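PDB 3FHL: putative oxidoreductase from Bacteroides fragilis NCTC 9343, which probably acts as an NAD(P)-dependent oxidoreductase of the Gfo/Idh/MocA family, with the dinucleotide expected in its Rossmann-fold domain. Local coordinates for residues K96-T101 with L117-Y122. Residues are numbered along the deposited sequence; the frame is centred on the assembly and turned at random.
Sequences KPFTST and LMLSVY
Phe98 and Val121 make the main apolar contact between the loop that follows strand 91-95 and strand 119-122. Val121 CG2 sits over one face of the phenyl ring in a CH-pi contact, 4.0 Å from the ring centroid and 27° off the normal, and comes closest at Phe98 CD1 (3.6 Å). With CG anti to the backbone N (chi1 175°), the ring reaches on along the strand, where Leu119 CD2 meets Phe98 CZ at its edge (3.8 Å). Leu108 of helix 102-115 and Ile331 and Leu332 of helix 328-347 also pack on this ring. The other valine branch, CG1, touches Lys96 CG at 4.0 Å.

Polar contact between the segments is indirect. A water accepts from Lys96 N (2.8 Å) and donates to Tyr122 O (2.7 Å), bridging the two backbones, with Lys96 just after strand 91-95. Lys96 CD passes 3.8 Å from the same Tyr122 O, while its NZ bonds to Ser181 OG.

Both segments flank helix 102-115 in a beta-alpha-beta unit at the edge of the Rossmann sheet. With no direct hydrogen bond across it, the contact probably depends on buried apolar packing, supplemented by one bridging water.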
loop_
_atom_site.group_PDB
_atom_site.type_symbol
_atom_site.label_atom_id
_atom_site.label_comp_id
_atom_site.label_asym_id
_atom_site.label_seq_id
_atom_site.Cartn_x
_atom_site.Cartn_y
_atom_site.Cartn_z
ATOM N N LYS C 96 -16.846 -17.500 13.503
ATOM C CA LYS C 96 -17.180 -16.918 12.203
ATOM C C LYS C 96 -17.420 -18.035 11.189
ATOM O O LYS C 96 -16.656 -19.005 11.151
ATOM C CB LYS C 96 -16.057 -16.011 11.714
ATOM C CG LYS C 96 -15.929 -14.711 12.497
ATOM C CD LYS C 96 -14.501 -14.184 12.435
ATOM C CE LYS C 96 -14.062 -13.910 11.001
ATOM N NZ LYS C 96 -12.623 -13.490 10.949
ATOM N N PRO C 97 -18.478 -17.907 10.367
ATOM C CA PRO C 97 -19.438 -16.796 10.315
ATOM C C PRO C 97 -20.474 -16.863 11.438
ATOM O O PRO C 97 -21.090 -17.912 11.656
ATOM C CB PRO C 97 -20.114 -16.965 8.943
ATOM C CG PRO C 97 -19.440 -18.155 8.289
ATOM C CD PRO C 97 -18.800 -18.939 9.374
ATOM N N PHE C 98 -20.616 -15.749 12.155
ATOM C CA PHE C 98 -21.556 -15.601 13.269
ATOM C C PHE C 98 -22.958 -16.043 12.851
ATOM O O PHE C 98 -23.496 -17.002 13.405
ATOM C CB PHE C 98 -21.517 -14.141 13.764
ATOM C CG PHE C 98 -22.521 -13.794 14.849
ATOM C CD1 PHE C 98 -22.852 -14.689 15.866
ATOM C CD2 PHE C 98 -23.096 -12.527 14.872
ATOM C CE1 PHE C 98 -23.769 -14.338 16.848
ATOM C CE2 PHE C 98 -23.998 -12.166 15.857
ATOM C CZ PHE C 98 -24.341 -13.068 16.843
ATOM N N THR C 99 -23.538 -15.353 11.871
ATOM C CA THR C 99 -24.833 -15.737 11.315
ATOM C C THR C 99 -24.811 -15.559 9.805
ATOM O O THR C 99 -23.902 -14.919 9.262
ATOM C CB THR C 99 -25.980 -14.876 11.861
ATOM O OG1 THR C 99 -25.620 -13.491 11.766
ATOM C CG2 THR C 99 -26.293 -15.218 13.307
ATOM N N SER C 100 -25.819 -16.109 9.130
ATOM C CA SER C 100 -25.937 -15.943 7.687
ATOM C C SER C 100 -26.389 -14.530 7.315
ATOM O O SER C 100 -26.014 -14.024 6.261
ATOM C CB SER C 100 -26.860 -17.006 7.078
ATOM O OG SER C 100 -28.202 -16.819 7.481
ATOM N N THR C 101 -27.177 -13.895 8.186
ATOM C CA THR C 101 -27.621 -12.505 7.971
ATOM C C THR C 101 -27.406 -11.623 9.201
ATOM O O THR C 101 -27.314 -12.120 10.322
ATOM C CB THR C 101 -29.131 -12.393 7.549
ATOM O OG1 THR C 101 -29.976 -12.473 8.704
ATOM C CG2 THR C 101 -29.533 -13.467 6.528
ATOM N N LEU C 117 -27.109 -13.446 29.315
ATOM C CA LEU C 117 -26.129 -14.450 28.914
ATOM C C LEU C 117 -25.043 -13.826 28.032
ATOM O O LEU C 117 -25.314 -12.882 27.286
ATOM C CB LEU C 117 -26.822 -15.592 28.161
ATOM C CG LEU C 117 -27.882 -16.391 28.933
ATOM C CD1 LEU C 117 -28.612 -17.342 28.002
ATOM C CD2 LEU C 117 -27.254 -17.138 30.102
ATOM N N MET C 118 -23.821 -14.349 28.142
ATOM C CA MET C 118 -22.693 -13.921 27.298
ATOM C C MET C 118 -22.861 -14.453 25.871
ATOM O O MET C 118 -23.158 -15.633 25.671
ATOM C CB MET C 118 -21.360 -14.416 27.883
ATOM C CG MET C 118 -20.085 -13.845 27.184
ATOM S SD MET C 118 -18.583 -14.803 27.510
ATOM C CE MET C 118 -18.947 -16.260 26.554
ATOM N N LEU C 119 -22.703 -13.570 24.888
ATOM C CA LEU C 119 -22.601 -13.991 23.485
ATOM C C LEU C 119 -21.339 -13.391 22.861
ATOM O O LEU C 119 -21.262 -12.182 22.636
ATOM C CB LEU C 119 -23.836 -13.593 22.679
ATOM C CG LEU C 119 -23.886 -13.991 21.197
ATOM C CD1 LEU C 119 -23.791 -15.502 21.013
ATOM C CD2 LEU C 119 -25.154 -13.437 20.564
ATOM N N SER C 120 -20.367 -14.265 22.607
ATOM C CA SER C 120 -19.054 -13.900 22.080
ATOM C C SER C 120 -18.867 -14.435 20.664
ATOM O O SER C 120 -19.380 -15.507 20.329
ATOM C CB SER C 120 -17.958 -14.470 22.997
ATOM O OG SER C 120 -16.646 -14.278 22.474
ATOM N N VAL C 121 -18.145 -13.680 19.829
ATOM C CA VAL C 121 -17.681 -14.203 18.548
ATOM C C VAL C 121 -16.161 -14.353 18.576
ATOM O O VAL C 121 -15.450 -13.424 18.956
ATOM C CB VAL C 121 -18.190 -13.379 17.336
ATOM C CG1 VAL C 121 -17.528 -13.845 16.031
ATOM C CG2 VAL C 121 -19.697 -13.547 17.192
ATOM N N TYR C 122 -15.687 -15.541 18.209
ATOM C CA TYR C 122 -14.259 -15.876 18.219
ATOM C C TYR C 122 -13.478 -15.094 17.158
ATOM O O TYR C 122 -13.609 -15.351 15.960
ATOM C CB TYR C 122 -14.073 -17.374 17.989
ATOM C CG TYR C 122 -12.656 -17.861 18.199
ATOM C CD1 TYR C 122 -12.035 -17.750 19.444
ATOM C CD2 TYR C 122 -11.949 -18.457 17.162
ATOM C CE1 TYR C 122 -10.743 -18.209 19.653
ATOM C CE2 TYR C 122 -10.664 -18.916 17.355
ATOM C CZ TYR C 122 -10.068 -18.796 18.602
ATOM O OH TYR C 122 -8.788 -19.243 18.787
HETATM O O HOH W 1 -14.180 -17.383 14.315
#